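Local coordinates for MdbA protein (Corynebacterium diphtheriae, PDB 5C00) that acts as a thiol-disulfide oxidoreductase of the DsbA family, is essential for viability and pilus assembly, and probably introduces disulfide bonds into exported proteins, at residues 121-126 with 137-142; 108-113 with 150-155; 29-34 with 169-174; 68-73 with 115-120. All blocks are in the same frame, centred on the assembly; numbering follows the deposited sequence.

Contact 1: 121-126 with 137-142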
loop_
_atom_site.group_PDB
_atom_site.type_symbol
_atom_site.label_atom_id
_atom_site.label_comp_id
_atom_site.label_asym_id
_atom_site.label_seq_id
_atom_site.Cartn_x
_atom_site.Cartn_y
_atom_site.Cartn_z
ATOM N N ALA A 121 -5.605 -0.286 4.290
ATOM C CA ALA A 121 -6.059 0.587 5.378
ATOM C C ALA A 121 -5.981 -0.180 6.715
ATOM O O ALA A 121 -5.547 0.378 7.724
ATOM C CB ALA A 121 -7.469 1.091 5.134
ATOM N N LEU A 122 -6.454 -1.409 6.740
ATOM C CA LEU A 122 -6.432 -2.208 7.954
ATOM C C LEU A 122 -5.014 -2.497 8.475
ATOM O O LEU A 122 -4.713 -2.295 9.664
ATOM C CB LEU A 122 -7.212 -3.515 7.737
ATOM C CG LEU A 122 -7.328 -4.457 8.941
ATOM C CD1 LEU A 122 -7.688 -3.713 10.181
ATOM C CD2 LEU A 122 -8.389 -5.526 8.642
ATOM N N LEU A 123 -4.135 -2.919 7.603
ATOM C CA LEU A 123 -2.767 -3.185 7.990
ATOM C C LEU A 123 -2.059 -1.962 8.552
ATOM O O LEU A 123 -1.330 -2.099 9.519
ATOM C CB LEU A 123 -1.952 -3.768 6.816
ATOM C CG LEU A 123 -2.468 -5.100 6.254
ATOM C CD1 LEU A 123 -1.462 -5.576 5.222
ATOM C CD2 LEU A 123 -2.749 -6.173 7.272
HETATM N N MSE A 124 -2.292 -0.776 7.989
HETATM C CA MSE A 124 -1.821 0.465 8.580
HETATM C C MSE A 124 -2.512 0.845 9.874
HETATM O O MSE A 124 -1.823 1.246 10.847
HETATM C CB MSE A 124 -1.971 1.618 7.575
HETATM C CG MSE A 124 -1.014 1.392 6.422
HETATM SE SE MSE A 124 0.870 1.749 6.928
HETATM C CE MSE A 124 1.640 1.576 5.149
ATOM N N LYS A 125 -3.828 0.741 9.936
ATOM C CA LYS A 125 -4.532 1.113 11.147
ATOM C C LYS A 125 -4.127 0.240 12.321
ATOM O O LYS A 125 -3.992 0.754 13.418
ATOM C CB LYS A 125 -6.053 1.019 10.978
ATOM C CG LYS A 125 -6.817 1.305 12.271
ATOM C CD LYS A 125 -8.283 0.954 12.166
ATOM C CE LYS A 125 -9.003 1.270 13.476
ATOM N NZ LYS A 125 -10.362 1.732 13.150
ATOM N N GLU A 126 -3.986 -1.068 12.101
ATOM C CA GLU A 126 -3.651 -1.996 13.186
ATOM C C GLU A 126 -2.155 -2.306 13.366
ATOM O O GLU A 126 -1.760 -3.225 14.097
ATOM C CB GLU A 126 -4.473 -3.240 13.019
ATOM C CG GLU A 126 -5.981 -2.977 13.094
ATOM C CD GLU A 126 -6.464 -2.418 14.418
ATOM O OE1 GLU A 126 -5.672 -2.251 15.392
ATOM O OE2 GLU A 126 -7.711 -2.164 14.502
ATOM N N ASN A 137 0.005 -16.690 7.766
ATOM C CA ASN A 137 -1.347 -17.243 7.764
ATOM C C ASN A 137 -2.323 -16.239 8.360
ATOM O O ASN A 137 -3.506 -16.301 8.058
ATOM C CB ASN A 137 -1.408 -18.584 8.489
ATOM C CG ASN A 137 -0.868 -19.726 7.645
ATOM O OD1 ASN A 137 -1.328 -19.994 6.545
ATOM N ND2 ASN A 137 0.106 -20.389 8.155
ATOM N N ASP A 138 -1.825 -15.328 9.217
ATOM C CA ASP A 138 -2.659 -14.268 9.756
ATOM C C ASP A 138 -2.954 -13.262 8.683
ATOM O O ASP A 138 -4.110 -12.871 8.481
ATOM C CB ASP A 138 -1.979 -13.634 10.962
ATOM C CG ASP A 138 -1.710 -14.655 12.059
ATOM O OD1 ASP A 138 -2.700 -15.144 12.716
ATOM O OD2 ASP A 138 -0.538 -15.029 12.247
ATOM N N PHE A 139 -1.927 -12.817 7.963
ATOM C CA PHE A 139 -2.181 -11.919 6.851
ATOM C C PHE A 139 -3.164 -12.528 5.844
ATOM O O PHE A 139 -4.024 -11.831 5.261
ATOM C CB PHE A 139 -0.871 -11.536 6.183
ATOM C CG PHE A 139 -0.028 -10.618 7.025
ATOM C CD1 PHE A 139 -0.335 -9.272 7.098
ATOM C CD2 PHE A 139 1.056 -11.081 7.737
ATOM C CE1 PHE A 139 0.419 -8.410 7.880
ATOM C CE2 PHE A 139 1.831 -10.226 8.515
ATOM C CZ PHE A 139 1.524 -8.884 8.567
ATOM N N ALA A 140 -3.033 -13.817 5.595
ATOM C CA ALA A 140 -3.920 -14.479 4.630
ATOM C C ALA A 140 -5.367 -14.560 5.108
ATOM O O ALA A 140 -6.286 -14.326 4.342
ATOM C CB ALA A 140 -3.401 -15.866 4.313
ATOM N N ASP A 141 -5.565 -14.880 6.378
ATOM C CA ASP A 141 -6.931 -15.040 6.897
ATOM C C ASP A 141 -7.631 -13.683 6.721
ATOM O O ASP A 141 -8.815 -13.611 6.384
ATOM C CB ASP A 141 -6.945 -15.417 8.364
ATOM C CG ASP A 141 -6.867 -16.924 8.612
ATOM O OD1 ASP A 141 -6.496 -17.719 7.714
ATOM O OD2 ASP A 141 -7.212 -17.307 9.763
ATOM N N VAL A 142 -6.916 -12.603 7.052
ATOM C CA VAL A 142 -7.509 -11.283 7.030
ATOM C C VAL A 142 -7.849 -10.851 5.608
ATOM O O VAL A 142 -8.924 -10.283 5.358
ATOM C CB VAL A 142 -6.651 -10.235 7.772
ATOM C CG1 VAL A 142 -7.232 -8.839 7.592
ATOM C CG2 VAL A 142 -6.644 -10.573 9.239
#
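The phenyl ring of F139 meets L123 at its edge: CD2 of the leucine lies near the ring plane, 3.9 Å from CE1 and equally close to CD1, beside one bond of the rim. W134 adds an edge-to-face ring contact to F139, and N96, K99, A100 and A103 of helix 96-109 also pack on this phenylalanine. The ring gets there because its CG stands beside the backbone N (chi1 -71°), which swings it across toward the other helix although its CB points neither toward nor away from that helix. In the L122 conformer described here, CD2 reaches V142 CG1 tip to tip at 3.7 Å. V142 holds CG1 anti to its backbone N (chi1 174°), facing the leucine. The CA atoms of L123 and F139 are 8.8 Å apart, and the side chains fill the interface by dispersion contacts alone. Y119, one turn back on helix 113-125, adds a polar tie through its hydroxyl to the carbonyl O of F139. The pair thus joins helices 113-125 and 136-145 within the helical region, with I130 of helix 127-130 touching both L123 and F139, and I156 of helix 150-158 touching F139.

Contact 2: 108-113 with 150-155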
loop_
_atom_site.group_PDB
_atom_site.type_symbol
_atom_site.label_atom_id
_atom_site.label_comp_id
_atom_site.label_asym_id
_atom_site.label_seq_id
_atom_site.Cartn_x
_atom_site.Cartn_y
_atom_site.Cartn_z
ATOM N N ALA A 108 -3.325 -6.835 -4.675
ATOM C CA ALA A 108 -3.293 -5.925 -5.811
ATOM C C ALA A 108 -3.081 -6.635 -7.166
ATOM O O ALA A 108 -3.717 -6.298 -8.154
ATOM C CB ALA A 108 -2.209 -4.916 -5.631
ATOM N N GLN A 109 -2.219 -7.634 -7.155
ATOM C CA GLN A 109 -1.935 -8.442 -8.344
ATOM C C GLN A 109 -3.197 -9.115 -8.902
ATOM O O GLN A 109 -3.313 -9.386 -10.122
ATOM C CB GLN A 109 -0.859 -9.495 -7.966
ATOM C CG GLN A 109 -0.692 -10.653 -8.943
ATOM C CD GLN A 109 -0.177 -10.180 -10.295
ATOM O OE1 GLN A 109 0.301 -9.046 -10.422
ATOM N NE2 GLN A 109 -0.301 -11.027 -11.320
ATOM N N SER A 110 -4.139 -9.426 -8.025
ATOM C CA SER A 110 -5.392 -10.024 -8.444
ATOM C C SER A 110 -6.370 -9.029 -9.111
ATOM O O SER A 110 -7.400 -9.454 -9.644
ATOM C CB SER A 110 -6.066 -10.695 -7.245
ATOM O OG SER A 110 -6.832 -9.786 -6.449
ATOM N N GLY A 111 -6.085 -7.729 -9.025
ATOM C CA GLY A 111 -6.955 -6.702 -9.561
ATOM C C GLY A 111 -8.234 -6.412 -8.752
ATOM O O GLY A 111 -9.140 -5.765 -9.252
ATOM N N ASP A 112 -8.323 -6.870 -7.506
ATOM C CA ASP A 112 -9.505 -6.608 -6.667
ATOM C C ASP A 112 -9.200 -5.340 -5.843
ATOM O O ASP A 112 -8.668 -5.411 -4.729
ATOM C CB ASP A 112 -9.803 -7.800 -5.757
ATOM C CG ASP A 112 -11.017 -7.584 -4.885
ATOM O OD1 ASP A 112 -11.668 -6.499 -4.940
ATOM O OD2 ASP A 112 -11.313 -8.530 -4.099
ATOM N N TRP A 113 -9.512 -4.197 -6.425
ATOM C CA TRP A 113 -9.041 -2.929 -5.880
ATOM C C TRP A 113 -9.797 -2.541 -4.633
ATOM O O TRP A 113 -9.210 -1.903 -3.759
ATOM C CB TRP A 113 -9.051 -1.820 -6.944
ATOM C CG TRP A 113 -8.113 -2.234 -8.012
ATOM C CD1 TRP A 113 -8.420 -2.759 -9.221
ATOM C CD2 TRP A 113 -6.705 -2.297 -7.888
ATOM N NE1 TRP A 113 -7.276 -3.084 -9.895
ATOM C CE2 TRP A 113 -6.206 -2.870 -9.067
ATOM C CE3 TRP A 113 -5.809 -1.976 -6.859
ATOM C CZ2 TRP A 113 -4.868 -3.054 -9.274
ATOM C CZ3 TRP A 113 -4.502 -2.176 -7.054
ATOM C CH2 TRP A 113 -4.030 -2.736 -8.262
ATOM N N ASP A 150 -9.748 -17.184 -3.027
ATOM C CA ASP A 150 -9.028 -18.401 -2.557
ATOM C C ASP A 150 -7.626 -18.529 -3.112
ATOM O O ASP A 150 -6.705 -18.947 -2.400
ATOM C CB ASP A 150 -9.819 -19.682 -2.888
ATOM C CG ASP A 150 -10.973 -19.917 -1.951
ATOM O OD1 ASP A 150 -11.301 -19.074 -1.106
ATOM O OD2 ASP A 150 -11.623 -20.958 -2.090
ATOM N N GLU A 151 -7.448 -18.127 -4.365
ATOM C CA GLU A 151 -6.163 -18.106 -5.034
ATOM C C GLU A 151 -5.189 -17.136 -4.363
ATOM O O GLU A 151 -4.054 -17.471 -4.110
ATOM C CB GLU A 151 -6.345 -17.682 -6.491
ATOM C CG GLU A 151 -5.105 -17.862 -7.354
ATOM C CD GLU A 151 -4.470 -16.558 -7.809
ATOM O OE1 GLU A 151 -5.187 -15.527 -7.912
ATOM O OE2 GLU A 151 -3.239 -16.581 -8.077
ATOM N N VAL A 152 -5.661 -15.925 -4.113
ATOM C CA VAL A 152 -4.861 -14.906 -3.465
ATOM C C VAL A 152 -4.505 -15.347 -2.041
ATOM O O VAL A 152 -3.339 -15.208 -1.596
ATOM C CB VAL A 152 -5.578 -13.540 -3.437
ATOM C CG1 VAL A 152 -4.866 -12.544 -2.562
ATOM C CG2 VAL A 152 -5.644 -12.990 -4.834
ATOM N N THR A 153 -5.494 -15.863 -1.334
ATOM C CA THR A 153 -5.327 -16.253 0.054
ATOM C C THR A 153 -4.239 -17.333 0.203
ATOM O O THR A 153 -3.325 -17.232 1.030
ATOM C CB THR A 153 -6.659 -16.728 0.647
ATOM O OG1 THR A 153 -7.631 -15.679 0.555
ATOM C CG2 THR A 153 -6.473 -17.091 2.118
ATOM N N GLN A 154 -4.298 -18.362 -0.634
ATOM C CA GLN A 154 -3.280 -19.403 -0.608
ATOM C C GLN A 154 -1.906 -18.870 -1.006
ATOM O O GLN A 154 -0.915 -19.219 -0.422
ATOM C CB GLN A 154 -3.705 -20.593 -1.466
ATOM C CG GLN A 154 -2.799 -21.825 -1.294
ATOM C CD GLN A 154 -2.770 -22.385 0.129
ATOM O OE1 GLN A 154 -3.763 -22.366 0.866
ATOM N NE2 GLN A 154 -1.634 -22.912 0.506
ATOM N N LYS A 155 -1.853 -17.979 -1.982
ATOM C CA LYS A 155 -0.616 -17.328 -2.342
ATOM C C LYS A 155 0.008 -16.596 -1.135
ATOM O O LYS A 155 1.206 -16.673 -0.902
ATOM C CB LYS A 155 -0.898 -16.358 -3.476
ATOM C CG LYS A 155 0.243 -15.451 -3.864
ATOM C CD LYS A 155 -0.141 -14.604 -5.058
ATOM C CE LYS A 155 -0.743 -15.421 -6.193
ATOM N NZ LYS A 155 -0.577 -14.685 -7.463
#
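V152 pushes one methyl against the side chain of S110. Its CG2 lies 3.4 Å from S110 CB, tighter than ordinary carbon-carbon contact, and 3.8 Å from S110 OG, so that it covers the base of the serine and part of the hydroxyl. CG2 is the branch lying beside the valine's backbone N, and V107, a turn before the serine, touches the same valine. S110 turns OG to a position between its backbone N and carbonyl carbon (chi1 84°), where it bonds to the carbonyl O of V107, while a weak, long bond also comes in from the backbone N of D112 (3.4 Å to OG). The chain turns sharply here: G111 leaves helical geometry with positive phi, and G111 C lies over one face of the W113 ring, offset toward its rim. D112 is the N-cap of helix 113-125; its side chain caps a backbone N of the first turn, and OD2 bonds to T115 OG1. Toward the surface the contact thins out. K155 brings NZ to 4.3 Å from Q109 CG and makes a weak salt bridge with E151, but both charged side chains have a second conformer, so the pairing is tentative. The link between helix 150-158 and the end of helix 96-109 is therefore essentially apolar: the serine meets V152 mainly through CB, while its hydroxyl bonds within its own turn.

Contact 3: 29-34 with 169-174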
loop_
_atom_site.group_PDB
_atom_site.type_symbol
_atom_site.label_atom_id
_atom_site.label_comp_id
_atom_site.label_asym_id
_atom_site.label_seq_id
_atom_site.Cartn_x
_atom_site.Cartn_y
_atom_site.Cartn_z
ATOM N N THR A 29 2.595 -1.853 -11.889
ATOM C CA THR A 29 3.444 -1.406 -12.974
ATOM C C THR A 29 4.700 -0.767 -12.413
ATOM O O THR A 29 4.609 0.060 -11.490
ATOM C CB THR A 29 2.704 -0.375 -13.851
ATOM O OG1 THR A 29 1.376 -0.862 -14.139
ATOM C CG2 THR A 29 3.472 -0.187 -15.195
ATOM N N ASP A 30 5.870 -1.118 -12.975
ATOM C CA ASP A 30 7.115 -0.417 -12.669
ATOM C C ASP A 30 7.401 -0.373 -11.170
ATOM O O ASP A 30 7.770 0.652 -10.686
ATOM C CB ASP A 30 7.121 1.010 -13.228
ATOM C CG ASP A 30 8.459 1.747 -12.985
ATOM O OD1 ASP A 30 9.542 1.120 -13.039
ATOM O OD2 ASP A 30 8.459 2.957 -12.696
ATOM N N SER A 31 7.219 -1.507 -10.496
ATOM C CA SER A 31 7.404 -1.651 -9.030
ATOM C C SER A 31 6.393 -0.910 -8.135
ATOM O O SER A 31 6.571 -0.884 -6.927
ATOM C CB SER A 31 8.807 -1.256 -8.593
ATOM O OG SER A 31 9.803 -1.867 -9.394
ATOM N N ALA A 32 5.361 -0.320 -8.723
ATOM C CA ALA A 32 4.385 0.443 -7.981
ATOM C C ALA A 32 3.057 -0.243 -8.065
ATOM O O ALA A 32 2.743 -0.970 -9.044
ATOM C CB ALA A 32 4.252 1.837 -8.538
ATOM N N ILE A 33 2.255 0.000 -7.040
ATOM C CA ILE A 33 0.871 -0.314 -7.111
ATOM C C ILE A 33 0.217 1.003 -7.462
ATOM O O ILE A 33 0.213 1.939 -6.665
ATOM C CB ILE A 33 0.336 -0.913 -5.799
ATOM C CG1 ILE A 33 0.997 -2.262 -5.518
ATOM C CG2 ILE A 33 -1.181 -1.046 -5.877
ATOM C CD1 ILE A 33 0.999 -2.689 -4.065
ATOM N N VAL A 34 -0.348 1.057 -8.653
ATOM C CA VAL A 34 -0.859 2.290 -9.194
ATOM C C VAL A 34 -2.375 2.403 -9.020
ATOM O O VAL A 34 -3.104 1.501 -9.405
ATOM C CB VAL A 34 -0.472 2.422 -10.695
ATOM C CG1 VAL A 34 -0.773 3.833 -11.186
ATOM C CG2 VAL A 34 1.006 2.139 -10.902
ATOM N N ALA A 169 10.595 -3.557 -3.676
ATOM C CA ALA A 169 11.058 -2.774 -2.539
ATOM C C ALA A 169 12.485 -2.259 -2.798
ATOM O O ALA A 169 12.785 -1.092 -2.531
ATOM C CB ALA A 169 10.997 -3.601 -1.261
ATOM N N GLU A 170 13.343 -3.119 -3.353
ATOM C CA GLU A 170 14.735 -2.675 -3.643
ATOM C C GLU A 170 14.754 -1.575 -4.715
ATOM O O GLU A 170 15.430 -0.554 -4.537
ATOM C CB GLU A 170 15.635 -3.867 -4.018
ATOM C CG GLU A 170 17.136 -3.596 -3.922
ATOM C CD GLU A 170 17.547 -2.824 -2.656
ATOM O OE1 GLU A 170 17.211 -3.255 -1.523
ATOM O OE2 GLU A 170 18.200 -1.768 -2.799
ATOM N N ALA A 171 14.002 -1.753 -5.801
ATOM C CA ALA A 171 13.886 -0.730 -6.852
ATOM C C ALA A 171 13.345 0.590 -6.332
ATOM O O ALA A 171 13.832 1.680 -6.696
ATOM C CB ALA A 171 13.026 -1.206 -8.000
ATOM N N ASN A 172 12.325 0.508 -5.446
ATOM C CA ASN A 172 11.755 1.681 -4.896
ATOM C C ASN A 172 12.695 2.388 -3.955
ATOM O O ASN A 172 12.707 3.607 -3.937
ATOM C CB ASN A 172 10.399 1.318 -4.204
ATOM C CG ASN A 172 9.300 1.000 -5.221
ATOM O OD1 ASN A 172 9.275 1.563 -6.309
ATOM N ND2 ASN A 172 8.385 0.133 -4.855
ATOM N N SER A 173 13.497 1.668 -3.177
ATOM C CA SER A 173 14.439 2.370 -2.313
ATOM C C SER A 173 15.559 3.010 -3.148
ATOM O O SER A 173 16.016 4.082 -2.809
ATOM C CB SER A 173 15.019 1.471 -1.235
ATOM O OG SER A 173 15.761 0.429 -1.791
ATOM N N LYS A 174 15.966 2.368 -4.240
ATOM C CA LYS A 174 16.951 2.992 -5.112
ATOM C C LYS A 174 16.418 4.250 -5.793
ATOM O O LYS A 174 17.142 5.268 -5.883
ATOM C CB LYS A 174 17.476 1.998 -6.151
ATOM C CG LYS A 174 18.398 0.949 -5.580
ATOM C CD LYS A 174 18.839 0.031 -6.727
ATOM C CE LYS A 174 20.008 -0.867 -6.327
ATOM N NZ LYS A 174 19.538 -1.967 -5.435
#
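S31 belongs to the type I' turn, T29 to A32, of the beta-hairpin that joins strands 25-29 and 32-36 at one margin of the thioredoxin-fold sheet, and it packs against N172 of helix 162-180. The tight part is polar and centred on the buried N172. N172 ND2 donates to the carbonyl O of S31 over 2.9 Å with an N-H...O angle of 162°, and the acceptor lies almost in the plane of the amide. At the carbonyl end the donor is tilted 33° from the carbonyl plane. The other amide atom, OD1, accepts from R83 of strand 78-85, which fixes the rotation of the amide; N172 OD1 also lies 3.7 Å from S31 CB. R83 makes a salt bridge to D30 as well, so one arginine braces both the turn and the asparagine. On the outer side the packing is looser: A171 offers only a methyl, and in the E170 conformer described E170 pairs with K174 on the exposed flank of the helix. Both central residues of the turn have positive phi, as in a type I' turn, and S31 CB points toward the helix. S31 OG lies beside its backbone N (chi1 -49°), which sets it against A171 CB at 3.6 Å.

Contact 4: 68-73 with 115-120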
loop_
_atom_site.group_PDB
_atom_site.type_symbol
_atom_site.label_atom_id
_atom_site.label_comp_id
_atom_site.label_asym_id
_atom_site.label_seq_id
_atom_site.Cartn_x
_atom_site.Cartn_y
_atom_site.Cartn_z
ATOM N N PRO A 68 -8.887 12.324 1.371
ATOM C CA PRO A 68 -8.773 13.248 0.255
ATOM C C PRO A 68 -8.064 12.651 -0.933
ATOM O O PRO A 68 -8.465 12.940 -2.077
ATOM C CB PRO A 68 -7.958 14.418 0.806
ATOM C CG PRO A 68 -7.911 14.239 2.264
ATOM C CD PRO A 68 -8.360 12.875 2.621
HETATM N N MSE A 69 -7.062 11.802 -0.694
HETATM C CA MSE A 69 -6.345 11.144 -1.804
HETATM C C MSE A 69 -7.325 10.335 -2.609
HETATM O O MSE A 69 -7.288 10.399 -3.830
HETATM C CB MSE A 69 -5.201 10.254 -1.299
HETATM C CG MSE A 69 -4.447 9.566 -2.448
HETATM SE SE MSE A 69 -3.075 8.361 -1.741
HETATM C CE MSE A 69 -4.328 6.984 -1.225
ATOM N N THR A 70 -8.157 9.521 -1.959
ATOM C CA THR A 70 -9.163 8.710 -2.654
ATOM C C THR A 70 -10.058 9.587 -3.545
ATOM O O THR A 70 -10.319 9.274 -4.676
ATOM C CB THR A 70 -10.034 7.933 -1.641
ATOM O OG1 THR A 70 -9.198 7.164 -0.777
ATOM C CG2 THR A 70 -11.003 7.020 -2.337
ATOM N N LYS A 71 -10.528 10.701 -3.001
ATOM C CA LYS A 71 -11.392 11.595 -3.785
ATOM C C LYS A 71 -10.708 12.156 -5.010
ATOM O O LYS A 71 -11.300 12.244 -6.076
ATOM C CB LYS A 71 -11.952 12.741 -2.939
ATOM C CG LYS A 71 -12.779 12.283 -1.747
ATOM C CD LYS A 71 -13.900 11.301 -2.112
ATOM C CE LYS A 71 -13.641 9.871 -1.648
ATOM N NZ LYS A 71 -14.790 8.903 -1.749
ATOM N N ALA A 72 -9.451 12.516 -4.866
ATOM C CA ALA A 72 -8.695 13.103 -5.952
ATOM C C ALA A 72 -8.396 12.080 -7.033
ATOM O O ALA A 72 -8.382 12.401 -8.224
ATOM C CB ALA A 72 -7.397 13.711 -5.407
ATOM N N ILE A 73 -8.139 10.852 -6.604
ATOM C CA ILE A 73 -7.975 9.734 -7.513
ATOM C C ILE A 73 -9.309 9.499 -8.208
ATOM O O ILE A 73 -9.346 9.415 -9.416
ATOM C CB ILE A 73 -7.523 8.425 -6.820
ATOM C CG1 ILE A 73 -6.137 8.555 -6.175
ATOM C CG2 ILE A 73 -7.490 7.298 -7.812
ATOM C CD1 ILE A 73 -5.841 7.433 -5.186
ATOM N N THR A 115 -10.923 -4.668 -2.290
ATOM C CA THR A 115 -10.264 -5.469 -1.251
ATOM C C THR A 115 -8.870 -4.923 -0.905
ATOM O O THR A 115 -8.530 -4.702 0.262
ATOM C CB THR A 115 -10.197 -6.950 -1.720
ATOM O OG1 THR A 115 -11.540 -7.415 -1.870
ATOM C CG2 THR A 115 -9.540 -7.805 -0.695
ATOM N N TYR A 116 -8.079 -4.632 -1.944
ATOM C CA TYR A 116 -6.753 -4.067 -1.760
ATOM C C TYR A 116 -6.812 -2.808 -0.916
ATOM O O TYR A 116 -6.107 -2.665 0.099
ATOM C CB TYR A 116 -6.092 -3.748 -3.079
ATOM C CG TYR A 116 -4.820 -2.994 -2.856
ATOM C CD1 TYR A 116 -3.682 -3.634 -2.362
ATOM C CD2 TYR A 116 -4.771 -1.626 -3.011
ATOM C CE1 TYR A 116 -2.536 -2.926 -2.076
ATOM C CE2 TYR A 116 -3.636 -0.917 -2.698
ATOM C CZ TYR A 116 -2.534 -1.592 -2.224
ATOM O OH TYR A 116 -1.412 -0.893 -1.957
ATOM N N TRP A 117 -7.668 -1.891 -1.317
ATOM C CA TRP A 117 -7.721 -0.631 -0.576
ATOM C C TRP A 117 -8.048 -0.823 0.916
ATOM O O TRP A 117 -7.421 -0.236 1.816
ATOM C CB TRP A 117 -8.758 0.262 -1.229
ATOM C CG TRP A 117 -8.942 1.469 -0.475
ATOM C CD1 TRP A 117 -9.961 1.756 0.330
ATOM C CD2 TRP A 117 -8.032 2.551 -0.397
ATOM N NE1 TRP A 117 -9.769 2.982 0.918
ATOM C CE2 TRP A 117 -8.599 3.497 0.468
ATOM C CE3 TRP A 117 -6.792 2.831 -1.002
ATOM C CZ2 TRP A 117 -7.969 4.693 0.776
ATOM C CZ3 TRP A 117 -6.162 4.038 -0.695
ATOM C CH2 TRP A 117 -6.768 4.946 0.175
ATOM N N ASN A 118 -9.064 -1.637 1.177
ATOM C CA ASN A 118 -9.454 -1.871 2.561
ATOM C C ASN A 118 -8.437 -2.679 3.350
ATOM O O ASN A 118 -8.287 -2.470 4.550
ATOM C CB ASN A 118 -10.825 -2.528 2.594
ATOM C CG ASN A 118 -11.927 -1.520 2.292
ATOM O OD1 ASN A 118 -12.250 -0.673 3.132
ATOM N ND2 ASN A 118 -12.428 -1.545 1.067
ATOM N N TYR A 119 -7.731 -3.571 2.666
ATOM C CA TYR A 119 -6.687 -4.376 3.276
ATOM C C TYR A 119 -5.512 -3.516 3.663
ATOM O O TYR A 119 -5.052 -3.564 4.798
ATOM C CB TYR A 119 -6.258 -5.463 2.328
ATOM C CG TYR A 119 -5.366 -6.500 2.914
ATOM C CD1 TYR A 119 -5.787 -7.296 3.947
ATOM C CD2 TYR A 119 -4.122 -6.711 2.423
ATOM C CE1 TYR A 119 -4.995 -8.296 4.476
ATOM C CE2 TYR A 119 -3.307 -7.711 2.964
ATOM C CZ TYR A 119 -3.755 -8.523 3.953
ATOM O OH TYR A 119 -2.943 -9.546 4.448
ATOM N N ARG A 120 -5.072 -2.636 2.771
ATOM C CA ARG A 120 -4.009 -1.661 3.092
ATOM C C ARG A 120 -4.384 -0.820 4.311
ATOM O O ARG A 120 -3.544 -0.631 5.220
ATOM C CB ARG A 120 -3.744 -0.738 1.878
ATOM C CG ARG A 120 -2.892 0.497 2.198
ATOM C CD ARG A 120 -2.619 1.324 0.943
ATOM N NE ARG A 120 -1.898 2.558 1.286
ATOM C CZ ARG A 120 -2.481 3.678 1.744
ATOM N NH1 ARG A 120 -3.782 3.724 1.939
ATOM N NH2 ARG A 120 -1.751 4.767 2.055
#
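W117 thrusts the six-membered ring of its indole toward helix 56-74, where M69 and T70 receive it. Its CG is anti to the backbone N (chi1 175°), which sends the side chain straight out from its own helix to bridge a gap of 9.7 Å between the CA atoms of W117 and T70. M69, a selenomethionine, answers with an equally extended chain as far as the selenium and then bends at its last torsion (chi3 76°). That bend brings M69 CE to the edge of the indole, near the ring plane and 3.5 Å from both CH2 and CZ3 of W117. T70 approaches obliquely, with OG1 3.2 Å from W117 CZ2 and 3.4 Å from CH2 in the conformer described. The threonine hydroxyl lies beside its backbone N, from where it bonds to the carbonyl O of D66 one turn earlier, so its polar demand is met within its own helix. On the same long side of the ring system as CZ2, the indole N-H of W117 is bonded to E20 OE1, which ties in the N-terminal segment. R120 runs nearby, with salt bridges to D66 of helix 56-74 and E51 of strand 45-52. The contact thereby joins helix 56-74, whose N-terminal end carries a CPHC sequence, consistent with the thioredoxin-type motif of DsbA-like proteins, to helix 113-125, while helix 202-207 packs on M69 and F24 touches T70.

From the N terminus, the hairpin at 29-34 opens contact 3, the longest loop, which closes only at 169-174 and encloses all the others. Contact 4 opens next on helix 56-74, and contact 2 opens at 108-113 before contact 4 closes at 115-120, so these two cross. Contact 1 then opens and closes, 121-126 to 137-142, wholly within the span of contact 2, which ends at 150-155. Contacts 1 and 2 knit the helical region together, touching through A140 and T153. Contact 4 joins that region to helix 56-74, and contact 3 ties the sheet margin to helix 162-180. I33 packs on A108, W113 and Y116, bringing contacts 2, 3 and 4 together.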